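Local coordinates for maternal effect protein oskar (Drosophila melanogaster, PDB 5A4A) that induces the germline in the fly and, through its SGNH-hydrolase-like OSK domain, probably binds RNA in the germ plasm, at residues H101-L106 with N142-S147; P117-L122 with S147-L152; L61-A66 with V97-D102; I81-G86 with K108-M113. All blocks are in the same frame, centred on the assembly; numbering follows the deposited sequence.

Contact 1. Residues H101-L106 with N142-S147. With SO4 (sulfate ion), chain G.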
loop_
_atom_site.group_PDB
_atom_site.type_symbol
_atom_site.label_atom_id
_atom_site.label_comp_id
_atom_site.label_asym_id
_atom_site.label_seq_id
_atom_site.Cartn_x
_atom_site.Cartn_y
_atom_site.Cartn_z
ATOM N N HIS A 101 -2.456 0.514 -16.255
ATOM C CA HIS A 101 -1.215 0.675 -17.016
ATOM C C HIS A 101 0.005 0.825 -16.095
ATOM O O HIS A 101 1.032 0.166 -16.285
ATOM C CB HIS A 101 -1.332 1.884 -17.943
ATOM C CG HIS A 101 -0.049 2.268 -18.605
ATOM N ND1 HIS A 101 0.474 1.575 -19.677
ATOM C CD2 HIS A 101 0.825 3.269 -18.346
ATOM C CE1 HIS A 101 1.608 2.135 -20.051
ATOM N NE2 HIS A 101 1.843 3.167 -19.261
ATOM N N ASP A 102 -0.108 1.702 -15.102
ATOM C CA ASP A 102 0.983 1.936 -14.155
ATOM C C ASP A 102 1.291 0.690 -13.330
ATOM O O ASP A 102 2.455 0.353 -13.101
ATOM C CB ASP A 102 0.640 3.101 -13.212
ATOM C CG ASP A 102 0.566 4.437 -13.927
ATOM O OD1 ASP A 102 0.987 4.520 -15.101
ATOM O OD2 ASP A 102 0.092 5.418 -13.307
ATOM N N PHE A 103 0.245 0.001 -12.883
ATOM C CA PHE A 103 0.423 -1.199 -12.079
ATOM C C PHE A 103 1.129 -2.304 -12.886
ATOM O O PHE A 103 2.019 -2.987 -12.379
ATOM C CB PHE A 103 -0.919 -1.686 -11.522
ATOM C CG PHE A 103 -0.783 -2.806 -10.528
ATOM C CD1 PHE A 103 -0.464 -2.535 -9.212
ATOM C CD2 PHE A 103 -0.953 -4.129 -10.920
ATOM C CE1 PHE A 103 -0.325 -3.550 -8.290
ATOM C CE2 PHE A 103 -0.815 -5.158 -10.002
ATOM C CZ PHE A 103 -0.497 -4.870 -8.688
ATOM N N ARG A 104 0.755 -2.458 -14.153
ATOM C CA ARG A 104 1.404 -3.446 -15.012
ATOM C C ARG A 104 2.900 -3.135 -15.128
ATOM O O ARG A 104 3.741 -4.031 -15.071
ATOM C CB ARG A 104 0.718 -3.480 -16.383
ATOM C CG ARG A 104 1.386 -4.339 -17.424
ATOM C CD ARG A 104 0.601 -4.282 -18.732
ATOM N NE ARG A 104 -0.575 -5.151 -18.714
ATOM C CZ ARG A 104 -1.832 -4.738 -18.572
ATOM N NH1 ARG A 104 -2.111 -3.446 -18.426
ATOM N NH2 ARG A 104 -2.818 -5.627 -18.578
ATOM N N LEU A 105 3.232 -1.850 -15.234
ATOM C CA LEU A 105 4.632 -1.434 -15.295
ATOM C C LEU A 105 5.378 -1.598 -13.965
ATOM O O LEU A 105 6.578 -1.875 -13.969
ATOM C CB LEU A 105 4.752 0.004 -15.808
ATOM C CG LEU A 105 4.345 0.192 -17.271
ATOM C CD1 LEU A 105 4.411 1.665 -17.648
ATOM C CD2 LEU A 105 5.212 -0.652 -18.198
ATOM N N LEU A 106 4.685 -1.413 -12.838
ATOM C CA LEU A 106 5.288 -1.677 -11.526
ATOM C C LEU A 106 5.683 -3.152 -11.409
ATOM O O LEU A 106 6.798 -3.489 -10.997
ATOM C CB LEU A 106 4.337 -1.285 -10.381
ATOM C CG LEU A 106 4.784 -1.671 -8.959
ATOM C CD1 LEU A 106 6.103 -0.990 -8.561
ATOM C CD2 LEU A 106 3.697 -1.367 -7.911
ATOM N N ASN A 142 -9.198 -4.140 -8.114
ATOM C CA ASN A 142 -8.934 -5.348 -7.349
ATOM C C ASN A 142 -9.042 -6.582 -8.229
ATOM O O ASN A 142 -8.237 -7.505 -8.095
ATOM C CB ASN A 142 -9.860 -5.479 -6.135
ATOM C CG ASN A 142 -9.423 -4.605 -4.975
ATOM O OD1 ASN A 142 -8.351 -4.022 -5.006
ATOM N ND2 ASN A 142 -10.247 -4.538 -3.935
ATOM N N LYS A 143 -10.020 -6.592 -9.136
ATOM C CA LYS A 143 -10.130 -7.692 -10.101
ATOM C C LYS A 143 -8.911 -7.719 -11.022
ATOM O O LYS A 143 -8.419 -8.802 -11.380
ATOM C CB LYS A 143 -11.416 -7.582 -10.928
ATOM C CG LYS A 143 -12.653 -8.079 -10.211
ATOM C CD LYS A 143 -13.886 -8.034 -11.113
ATOM C CE LYS A 143 -13.850 -9.117 -12.177
ATOM N NZ LYS A 143 -15.043 -9.030 -13.071
ATOM N N PHE A 144 -8.428 -6.533 -11.397
ATOM C CA PHE A 144 -7.244 -6.407 -12.245
ATOM C C PHE A 144 -6.010 -6.961 -11.539
ATOM O O PHE A 144 -5.216 -7.671 -12.157
ATOM C CB PHE A 144 -7.004 -4.955 -12.689
ATOM C CG PHE A 144 -5.800 -4.778 -13.595
ATOM C CD1 PHE A 144 -5.884 -5.049 -14.953
ATOM C CD2 PHE A 144 -4.591 -4.334 -13.084
ATOM C CE1 PHE A 144 -4.787 -4.893 -15.781
ATOM C CE2 PHE A 144 -3.486 -4.175 -13.906
ATOM C CZ PHE A 144 -3.585 -4.450 -15.256
ATOM N N ILE A 145 -5.848 -6.651 -10.251
ATOM C CA ILE A 145 -4.714 -7.208 -9.504
ATOM C C ILE A 145 -4.736 -8.738 -9.591
ATOM O O ILE A 145 -3.718 -9.383 -9.870
ATOM C CB ILE A 145 -4.713 -6.771 -8.024
ATOM C CG1 ILE A 145 -4.407 -5.272 -7.906
ATOM C CG2 ILE A 145 -3.687 -7.586 -7.215
ATOM C CD1 ILE A 145 -4.672 -4.690 -6.529
ATOM N N ARG A 146 -5.908 -9.310 -9.364
ATOM C CA ARG A 146 -6.052 -10.749 -9.337
ATOM C C ARG A 146 -5.725 -11.383 -10.694
ATOM O O ARG A 146 -5.118 -12.459 -10.755
ATOM C CB ARG A 146 -7.462 -11.142 -8.886
ATOM C CG ARG A 146 -7.652 -12.646 -8.796
ATOM C CD ARG A 146 -8.658 -13.041 -7.731
ATOM N NE ARG A 146 -10.024 -13.110 -8.236
ATOM N N SER A 147 -6.110 -10.719 -11.779
ATOM C CA SER A 147 -5.890 -11.281 -13.112
ATOM C C SER A 147 -4.474 -11.005 -13.637
ATOM O O SER A 147 -3.839 -11.878 -14.223
ATOM C CB SER A 147 -6.949 -10.768 -14.096
ATOM O OG SER A 147 -6.837 -9.370 -14.278
HETATM S S SO4 G . 5.264 5.507 -18.155
HETATM O O1 SO4 G . 5.748 6.888 -18.134
HETATM O O2 SO4 G . 6.406 4.608 -17.992
HETATM O O3 SO4 G . 4.307 5.321 -17.064
HETATM O O4 SO4 G . 4.597 5.217 -19.422
#
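F103 and F144 slide past each other in opposite directions, and CD2 of F103 comes to the edge of the F144 ring, 3.9 Å from CE2 of F144. The F103 ring also turns one face to I145, whose CG1 sits 4.0 Å from CZ of F103. R104 reaches the F144 ring at its edge. Its chain bends at chi3 (-80°), and the guanidinium lays one face against CZ of F144, with the two planes 73° apart. NH2 of R104 is 3.5 Å from CE1 of F144. The same NH2 makes a salt bridge to E148, one turn further along the helix of F144. With an alanine at F144, the R104 guanidinium would probably lose the ring edge it lies against, and a gap is likely to open beside F103. The two helices, 96-112 and 132-148, run roughly parallel here, with axes 11.2 Å apart and inclined by 30°. L119 of strand 116-120 touches both F103 and I145, and F141 meets F103 edge-to-face.

Contact 2. Residues P117-L122 with S147-L152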
loop_
_atom_site.group_PDB
_atom_site.type_symbol
_atom_site.label_atom_id
_atom_site.label_comp_id
_atom_site.label_asym_id
_atom_site.label_seq_id
_atom_site.Cartn_x
_atom_site.Cartn_y
_atom_site.Cartn_z
ATOM N N PRO A 117 7.003 -9.357 -5.865
ATOM C CA PRO A 117 5.856 -8.752 -5.184
ATOM C C PRO A 117 4.935 -9.813 -4.603
ATOM O O PRO A 117 4.647 -10.811 -5.277
ATOM C CB PRO A 117 5.120 -7.994 -6.307
ATOM C CG PRO A 117 5.838 -8.346 -7.598
ATOM C CD PRO A 117 6.801 -9.458 -7.319
ATOM N N ILE A 118 4.522 -9.604 -3.354
ATOM C CA ILE A 118 3.383 -10.298 -2.763
ATOM C C ILE A 118 2.280 -9.257 -2.664
ATOM O O ILE A 118 2.424 -8.254 -1.955
ATOM C CB ILE A 118 3.727 -10.877 -1.370
ATOM C CG1 ILE A 118 4.765 -12.003 -1.504
ATOM C CG2 ILE A 118 2.465 -11.404 -0.682
ATOM C CD1 ILE A 118 5.392 -12.443 -0.176
ATOM N N LEU A 119 1.203 -9.447 -3.420
ATOM C CA LEU A 119 0.193 -8.398 -3.543
ATOM C C LEU A 119 -0.902 -8.523 -2.489
ATOM O O LEU A 119 -1.320 -9.623 -2.148
ATOM C CB LEU A 119 -0.449 -8.391 -4.942
ATOM C CG LEU A 119 0.458 -8.078 -6.139
ATOM C CD1 LEU A 119 1.320 -6.877 -5.837
ATOM C CD2 LEU A 119 1.317 -9.273 -6.523
ATOM N N THR A 120 -1.339 -7.387 -1.954
ATOM C CA THR A 120 -2.633 -7.338 -1.271
ATOM C C THR A 120 -3.524 -6.479 -2.166
ATOM O O THR A 120 -3.038 -5.552 -2.825
ATOM C CB THR A 120 -2.549 -6.705 0.131
ATOM O OG1 THR A 120 -1.975 -5.403 0.023
ATOM C CG2 THR A 120 -1.675 -7.552 1.089
ATOM N N ASN A 121 -4.817 -6.767 -2.201
ATOM C CA ASN A 121 -5.720 -5.879 -2.915
ATOM C C ASN A 121 -6.099 -4.678 -2.025
ATOM O O ASN A 121 -5.571 -4.529 -0.919
ATOM C CB ASN A 121 -6.940 -6.618 -3.499
ATOM C CG ASN A 121 -7.841 -7.235 -2.435
ATOM O OD1 ASN A 121 -7.659 -7.027 -1.239
ATOM N ND2 ASN A 121 -8.828 -8.002 -2.882
ATOM N N LEU A 122 -6.991 -3.825 -2.499
ATOM C CA LEU A 122 -7.280 -2.596 -1.749
ATOM C C LEU A 122 -8.451 -2.772 -0.797
ATOM O O LEU A 122 -9.504 -3.265 -1.182
ATOM C CB LEU A 122 -7.580 -1.438 -2.692
ATOM C CG LEU A 122 -6.506 -1.119 -3.728
ATOM C CD1 LEU A 122 -6.837 0.192 -4.441
ATOM C CD2 LEU A 122 -5.143 -1.036 -3.039
ATOM N N SER A 147 -6.110 -10.719 -11.779
ATOM C CA SER A 147 -5.890 -11.281 -13.112
ATOM C C SER A 147 -4.474 -11.005 -13.637
ATOM O O SER A 147 -3.839 -11.878 -14.223
ATOM C CB SER A 147 -6.949 -10.768 -14.096
ATOM O OG SER A 147 -6.837 -9.370 -14.278
ATOM N N GLU A 148 -3.975 -9.799 -13.409
ATOM C CA GLU A 148 -2.634 -9.421 -13.843
ATOM C C GLU A 148 -1.555 -10.189 -13.078
ATOM O O GLU A 148 -0.521 -10.559 -13.635
ATOM C CB GLU A 148 -2.423 -7.917 -13.644
ATOM C CG GLU A 148 -1.046 -7.426 -14.042
ATOM C CD GLU A 148 -0.836 -7.410 -15.551
ATOM O OE1 GLU A 148 -1.825 -7.553 -16.307
ATOM O OE2 GLU A 148 0.323 -7.242 -15.979
ATOM N N CYS A 149 -1.804 -10.430 -11.799
ATOM C CA CYS A 149 -0.818 -11.086 -10.945
ATOM C C CYS A 149 -1.183 -12.546 -10.731
ATOM O O CYS A 149 -0.993 -13.089 -9.643
ATOM C CB CYS A 149 -0.719 -10.375 -9.598
ATOM S SG CYS A 149 -0.158 -8.657 -9.737
ATOM N N CYS A 150 -1.690 -13.181 -11.784
ATOM C CA CYS A 150 -2.122 -14.575 -11.711
ATOM C C CYS A 150 -1.003 -15.558 -11.345
ATOM O O CYS A 150 -1.286 -16.643 -10.861
ATOM C CB CYS A 150 -2.801 -15.010 -13.015
ATOM S SG CYS A 150 -1.848 -14.709 -14.502
ATOM N N HIS A 151 0.256 -15.186 -11.565
ATOM C CA HIS A 151 1.360 -16.079 -11.204
ATOM C C HIS A 151 1.991 -15.723 -9.869
ATOM O O HIS A 151 2.952 -16.374 -9.434
ATOM C CB HIS A 151 2.432 -16.054 -12.290
ATOM C CG HIS A 151 1.885 -16.234 -13.667
ATOM N ND1 HIS A 151 1.502 -17.464 -14.163
ATOM C CD2 HIS A 151 1.657 -15.338 -14.655
ATOM C CE1 HIS A 151 1.063 -17.314 -15.403
ATOM N NE2 HIS A 151 1.147 -16.035 -15.722
ATOM N N LEU A 152 1.466 -14.677 -9.236
ATOM C CA LEU A 152 2.014 -14.188 -7.984
ATOM C C LEU A 152 1.022 -14.401 -6.856
ATOM O O LEU A 152 -0.174 -14.607 -7.092
ATOM C CB LEU A 152 2.369 -12.697 -8.109
ATOM C CG LEU A 152 3.422 -12.384 -9.189
ATOM C CD1 LEU A 152 3.516 -10.875 -9.458
ATOM C CD2 LEU A 152 4.775 -12.938 -8.770
#
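L119 meets C149 and L152 inside a beta-alpha-beta unit of the SGNH-hydrolase-like fold. In this unit strand 116-120 is followed by helix 132-148, and the chain then returns to the sheet as the parallel strand 154-155. The contact lies where the chain leaves the helix and turns back.

The direct contacts between the segments are apolar. CD2 of L119 sits 3.6 Å from SG of C149, and its CG is almost as near. The same CD2 touches CB of L152 at 3.9 Å, so one methyl fills the angle between the cysteine and the leucine. C149 has SG anti to its carbonyl carbon (chi1 -62°), which points the sulfur at the strand. It also packs on F103 and I107 of helix 96-112.

Backbone hydrogen bonds give the contact its frame. C149 is the first residue to leave helical angles, and a type I turn runs from it to L152. The turn is closed by L152 N bonding to C149 O at 3.0 Å. L119 pairs through its backbone with K153 and I155, which fixes the returning chain beside the strand. CG of P117 and CD1 of L152 are 3.9 Å apart.

Contact 3. Residues L61-A66 with V97-D102. With SO4 (sulfate ion), chain G.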
loop_
_atom_site.group_PDB
_atom_site.type_symbol
_atom_site.label_atom_id
_atom_site.label_comp_id
_atom_site.label_asym_id
_atom_site.label_seq_id
_atom_site.Cartn_x
_atom_site.Cartn_y
_atom_site.Cartn_z
ATOM N N LEU A 61 1.931 7.751 -1.469
ATOM C CA LEU A 61 2.612 6.935 -2.480
ATOM C C LEU A 61 1.624 6.384 -3.508
ATOM O O LEU A 61 0.751 5.585 -3.182
ATOM C CB LEU A 61 3.380 5.772 -1.835
ATOM C CG LEU A 61 4.461 5.103 -2.698
ATOM C CD1 LEU A 61 5.676 6.032 -2.885
ATOM C CD2 LEU A 61 4.881 3.761 -2.115
ATOM N N THR A 62 1.766 6.815 -4.755
ATOM C CA THR A 62 0.964 6.260 -5.829
ATOM C C THR A 62 1.709 5.071 -6.431
ATOM O O THR A 62 2.844 4.767 -6.043
ATOM C CB THR A 62 0.747 7.287 -6.942
ATOM O OG1 THR A 62 2.028 7.706 -7.423
ATOM C CG2 THR A 62 -0.025 8.516 -6.415
ATOM N N ILE A 63 1.081 4.424 -7.405
ATOM C CA ILE A 63 1.732 3.337 -8.119
ATOM C C ILE A 63 3.005 3.859 -8.791
ATOM O O ILE A 63 4.063 3.246 -8.669
ATOM C CB ILE A 63 0.791 2.697 -9.151
ATOM C CG1 ILE A 63 -0.357 1.975 -8.443
ATOM C CG2 ILE A 63 1.541 1.704 -10.023
ATOM C CD1 ILE A 63 -1.570 1.734 -9.340
ATOM N N ASN A 64 2.911 4.999 -9.472
ATOM C CA ASN A 64 4.099 5.634 -10.051
ATOM C C ASN A 64 5.117 6.054 -8.994
ATOM O O ASN A 64 6.327 5.931 -9.201
ATOM C CB ASN A 64 3.714 6.818 -10.945
ATOM C CG ASN A 64 3.229 6.370 -12.306
ATOM O OD1 ASN A 64 3.232 5.178 -12.609
ATOM N ND2 ASN A 64 2.803 7.323 -13.135
ATOM N N GLY A 65 4.629 6.535 -7.853
ATOM C CA GLY A 65 5.507 6.832 -6.734
ATOM C C GLY A 65 6.287 5.604 -6.291
ATOM O O GLY A 65 7.472 5.698 -5.960
ATOM N N ALA A 66 5.616 4.452 -6.282
ATOM C CA ALA A 66 6.244 3.200 -5.875
ATOM C C ALA A 66 7.302 2.792 -6.899
ATOM O O ALA A 66 8.392 2.344 -6.540
ATOM C CB ALA A 66 5.194 2.097 -5.699
ATOM N N VAL A 97 -7.815 3.209 -16.437
ATOM C CA VAL A 97 -6.908 2.692 -17.464
ATOM C C VAL A 97 -5.454 3.037 -17.152
ATOM O O VAL A 97 -4.561 2.212 -17.343
ATOM C CB VAL A 97 -7.288 3.165 -18.900
ATOM C CG1 VAL A 97 -7.213 4.681 -19.020
ATOM C CG2 VAL A 97 -6.387 2.507 -19.936
ATOM N N GLN A 98 -5.231 4.244 -16.640
ATOM C CA GLN A 98 -3.901 4.708 -16.297
ATOM C C GLN A 98 -3.384 3.956 -15.070
ATOM O O GLN A 98 -2.215 3.578 -15.003
ATOM C CB GLN A 98 -3.974 6.204 -16.010
ATOM C CG GLN A 98 -2.690 6.958 -16.147
ATOM C CD GLN A 98 -2.902 8.431 -15.846
ATOM O OE1 GLN A 98 -2.696 8.873 -14.722
ATOM N NE2 GLN A 98 -3.350 9.188 -16.846
ATOM N N ILE A 99 -4.267 3.744 -14.100
ATOM C CA ILE A 99 -3.936 2.991 -12.896
ATOM C C ILE A 99 -3.486 1.568 -13.247
ATOM O O ILE A 99 -2.484 1.068 -12.730
ATOM C CB ILE A 99 -5.146 2.953 -11.930
ATOM C CG1 ILE A 99 -5.432 4.362 -11.399
ATOM C CG2 ILE A 99 -4.910 1.991 -10.782
ATOM C CD1 ILE A 99 -6.666 4.460 -10.505
ATOM N N GLU A 100 -4.233 0.920 -14.131
ATOM C CA GLU A 100 -3.902 -0.437 -14.554
ATOM C C GLU A 100 -2.602 -0.454 -15.358
ATOM O O GLU A 100 -1.748 -1.321 -15.164
ATOM C CB GLU A 100 -5.073 -1.039 -15.336
ATOM C CG GLU A 100 -6.266 -1.306 -14.428
ATOM C CD GLU A 100 -7.522 -1.711 -15.166
ATOM O OE1 GLU A 100 -7.546 -1.609 -16.408
ATOM O OE2 GLU A 100 -8.490 -2.126 -14.491
ATOM N N HIS A 101 -2.456 0.514 -16.255
ATOM C CA HIS A 101 -1.215 0.675 -17.016
ATOM C C HIS A 101 0.005 0.825 -16.095
ATOM O O HIS A 101 1.032 0.166 -16.285
ATOM C CB HIS A 101 -1.332 1.884 -17.943
ATOM C CG HIS A 101 -0.049 2.268 -18.605
ATOM N ND1 HIS A 101 0.474 1.575 -19.677
ATOM C CD2 HIS A 101 0.825 3.269 -18.346
ATOM C CE1 HIS A 101 1.608 2.135 -20.051
ATOM N NE2 HIS A 101 1.843 3.167 -19.261
ATOM N N ASP A 102 -0.108 1.702 -15.102
ATOM C CA ASP A 102 0.983 1.936 -14.155
ATOM C C ASP A 102 1.291 0.690 -13.330
ATOM O O ASP A 102 2.455 0.353 -13.101
ATOM C CB ASP A 102 0.640 3.101 -13.212
ATOM C CG ASP A 102 0.566 4.437 -13.927
ATOM O OD1 ASP A 102 0.987 4.520 -15.101
ATOM O OD2 ASP A 102 0.092 5.418 -13.307
HETATM S S SO4 G . 5.264 5.507 -18.155
HETATM O O1 SO4 G . 5.748 6.888 -18.134
HETATM O O2 SO4 G . 6.406 4.608 -17.992
HETATM O O3 SO4 G . 4.307 5.321 -17.064
HETATM O O4 SO4 G . 4.597 5.217 -19.422
HETATM O O HOH W 1 0.429 6.135 -10.498
HETATM O O HOH W 2 2.014 6.825 -16.173
#
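The first turn of helix 63-71 packs against helix 96-112 in the SGNH-hydrolase-like domain. I63 carries the apolar half. Its CD1 touches CG2 of I99 at 3.6 Å, the two side chains crossing at about a right angle. Its CG2 rests on D102, 3.6 Å from CB. T62 caps the helix, with OG1 accepting from G65 N at 2.9 Å.

N64 and D102 carry the polar half. CG of N64 stands beside its backbone N (chi1 -79°), which brings the amide across the D102 carboxylate. The two planes are 42° apart, with OD1 of N64 3.1 Å from CG of D102. Two waters link the N64 donors to the carboxylate oxygens. One accepts from N64 N and donates to OD2 of D102 at 2.9 Å. The other accepts from ND2 of N64 and donates to OD1 of D102, at 2.7 Å, and to a sulfate, probably from the crystallisation liquor. R67 bonds OD1 of N64 and the sulfate. A leucine in place of N64 would probably leave R67 without this acceptor and the second water without its donor.

OD1 of N64 thus lies close to the D102 carboxylate without a direct bond, and the positive charge of R67 probably eases the approach.

Contact 4. Residues I81-G86 with K108-M113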
loop_
_atom_site.group_PDB
_atom_site.type_symbol
_atom_site.label_atom_id
_atom_site.label_comp_id
_atom_site.label_asym_id
_atom_site.label_seq_id
_atom_site.Cartn_x
_atom_site.Cartn_y
_atom_site.Cartn_z
ATOM N N ILE A 81 8.542 -8.531 -1.299
ATOM C CA ILE A 81 7.982 -7.314 -0.713
ATOM C C ILE A 81 6.459 -7.404 -0.687
ATOM O O ILE A 81 5.844 -7.689 -1.709
ATOM C CB ILE A 81 8.393 -6.072 -1.550
ATOM C CG1 ILE A 81 9.925 -5.956 -1.635
ATOM C CG2 ILE A 81 7.751 -4.780 -0.994
ATOM C CD1 ILE A 81 10.414 -4.822 -2.545
ATOM N N ILE A 82 5.850 -7.164 0.473
ATOM C CA ILE A 82 4.391 -7.142 0.544
ATOM C C ILE A 82 3.890 -5.758 0.122
ATOM O O ILE A 82 4.260 -4.744 0.714
ATOM C CB ILE A 82 3.871 -7.521 1.952
ATOM C CG1 ILE A 82 4.309 -8.955 2.308
ATOM C CG2 ILE A 82 2.350 -7.400 2.016
ATOM C CD1 ILE A 82 3.963 -9.395 3.741
ATOM N N VAL A 83 3.033 -5.734 -0.894
ATOM C CA VAL A 83 2.615 -4.487 -1.536
ATOM C C VAL A 83 1.131 -4.188 -1.359
ATOM O O VAL A 83 0.282 -5.045 -1.604
ATOM C CB VAL A 83 2.905 -4.546 -3.045
ATOM C CG1 VAL A 83 2.451 -3.257 -3.737
ATOM C CG2 VAL A 83 4.394 -4.805 -3.288
ATOM N N ASN A 84 0.824 -2.970 -0.914
ATOM C CA ASN A 84 -0.550 -2.473 -0.939
ATOM C C ASN A 84 -0.524 -1.090 -1.568
ATOM O O ASN A 84 -0.157 -0.109 -0.919
ATOM C CB ASN A 84 -1.139 -2.399 0.478
ATOM C CG ASN A 84 -2.604 -1.983 0.480
ATOM O OD1 ASN A 84 -2.940 -0.838 0.811
ATOM N ND2 ASN A 84 -3.486 -2.908 0.107
ATOM N N ILE A 85 -0.897 -1.008 -2.837
ATOM C CA ILE A 85 -0.681 0.216 -3.591
ATOM C C ILE A 85 -1.851 0.467 -4.550
ATOM O O ILE A 85 -2.399 -0.468 -5.150
ATOM C CB ILE A 85 0.692 0.151 -4.337
ATOM C CG1 ILE A 85 1.219 1.543 -4.701
ATOM C CG2 ILE A 85 0.630 -0.774 -5.560
ATOM C CD1 ILE A 85 1.654 2.370 -3.496
ATOM N N GLY A 86 -2.242 1.728 -4.673
ATOM C CA GLY A 86 -3.325 2.096 -5.567
ATOM C C GLY A 86 -4.381 2.988 -4.941
ATOM O O GLY A 86 -5.089 3.691 -5.668
ATOM N N LYS A 108 6.268 -5.262 -13.838
ATOM C CA LYS A 108 7.363 -5.522 -14.767
ATOM C C LYS A 108 8.688 -4.982 -14.244
ATOM O O LYS A 108 9.723 -5.630 -14.376
ATOM C CB LYS A 108 7.026 -4.918 -16.132
ATOM C CG LYS A 108 8.150 -4.882 -17.149
ATOM C CD LYS A 108 7.658 -4.150 -18.401
ATOM C CE LYS A 108 8.792 -3.537 -19.206
ATOM N NZ LYS A 108 9.604 -4.578 -19.886
ATOM N N GLU A 109 8.655 -3.791 -13.647
ATOM C CA GLU A 109 9.861 -3.201 -13.082
ATOM C C GLU A 109 10.415 -4.026 -11.916
ATOM O O GLU A 109 11.621 -4.241 -11.812
ATOM C CB GLU A 109 9.586 -1.765 -12.625
ATOM C CG GLU A 109 10.677 -1.184 -11.767
ATOM C CD GLU A 109 10.349 0.220 -11.294
ATOM O OE1 GLU A 109 9.482 0.878 -11.889
ATOM O OE2 GLU A 109 10.950 0.679 -10.316
ATOM N N MET A 110 9.533 -4.489 -11.040
ATOM C CA MET A 110 9.965 -5.353 -9.948
ATOM C C MET A 110 10.610 -6.632 -10.495
ATOM O O MET A 110 11.630 -7.091 -9.978
ATOM C CB MET A 110 8.795 -5.657 -9.007
ATOM C CG MET A 110 8.315 -4.411 -8.262
ATOM S SD MET A 110 7.037 -4.709 -7.039
ATOM C CE MET A 110 7.958 -5.666 -5.825
ATOM N N HIS A 111 10.032 -7.181 -11.556
ATOM C CA HIS A 111 10.602 -8.375 -12.180
ATOM C C HIS A 111 12.011 -8.068 -12.700
ATOM O O HIS A 111 12.960 -8.828 -12.480
ATOM C CB HIS A 111 9.704 -8.870 -13.313
ATOM C CG HIS A 111 10.078 -10.225 -13.830
ATOM N ND1 HIS A 111 9.757 -10.657 -15.093
ATOM C CD2 HIS A 111 10.757 -11.244 -13.241
ATOM C CE1 HIS A 111 10.217 -11.888 -15.269
ATOM N NE2 HIS A 111 10.825 -12.261 -14.158
ATOM N N ASN A 112 12.145 -6.937 -13.381
ATOM C CA ASN A 112 13.451 -6.513 -13.869
ATOM C C ASN A 112 14.475 -6.241 -12.754
ATOM O O ASN A 112 15.684 -6.403 -12.957
ATOM C CB ASN A 112 13.304 -5.309 -14.805
ATOM C CG ASN A 112 12.659 -5.682 -16.129
ATOM O OD1 ASN A 112 12.714 -6.839 -16.552
ATOM N ND2 ASN A 112 12.051 -4.705 -16.794
ATOM N N MET A 113 13.994 -5.850 -11.577
ATOM C CA MET A 113 14.865 -5.621 -10.428
ATOM C C MET A 113 15.097 -6.880 -9.607
ATOM O O MET A 113 15.833 -6.848 -8.613
ATOM C CB MET A 113 14.282 -4.536 -9.524
ATOM C CG MET A 113 14.251 -3.177 -10.165
ATOM S SD MET A 113 13.483 -1.985 -9.066
ATOM C CE MET A 113 13.827 -0.466 -9.945
#
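M110 extends from its helix and then bends at chi3 (67°), which brings its terminal methyl CE over to the side chains of I81 and V83. CG of M110 is anti to the carbonyl carbon (chi1 -67°), and chi2 is extended, so the sulfur is carried toward the sheet before the chain turns. The contact joins helix 96-112 to strand 80-84 of the parallel core of this SGNH-hydrolase-like alpha/beta fold.

All the contacts are apolar. I81 and V83 are two residues apart on the strand and send their side chains toward the helix, while I82 between them points to the other side of the sheet. The side chains of I81 and M110 cross at a slant. The fit is light, and only 91 Å² is buried between the segments.

Other residues complete the packing round M110. P117 of the neighbouring strand 116-120 and L70 of helix 63-71 both touch it. I81 and V83 also pack on M28 of strand 25-29, and their backbones bond to I118 on the opposite edge of the strand. CE of M110 lies 4.2 Å from CD1 of I81 and 4.5 Å from CG2 of V83.

Overall arrangement
Helix 96-112 is common to contacts 1, 3 and 4. Along it, contact 3 comes first, contact 1 follows and shares H101 and D102 with it, and contact 4 takes the C-terminal end. Contact 2 shares S147 and helix 132-148 with contact 1, and their centres are about 8 Å apart. Contacts 2 and 4 reach neighbouring parallel strands, 116-120 and 80-84, with centres about 9 Å apart. Contacts 2 and 3 do not touch, and their centres are about 14 Å apart. Contact 4 closes before contact 2 opens, while contacts 1 and 2 alternate along the chain. Together they tie three helices and the sheet into one alpha/beta core.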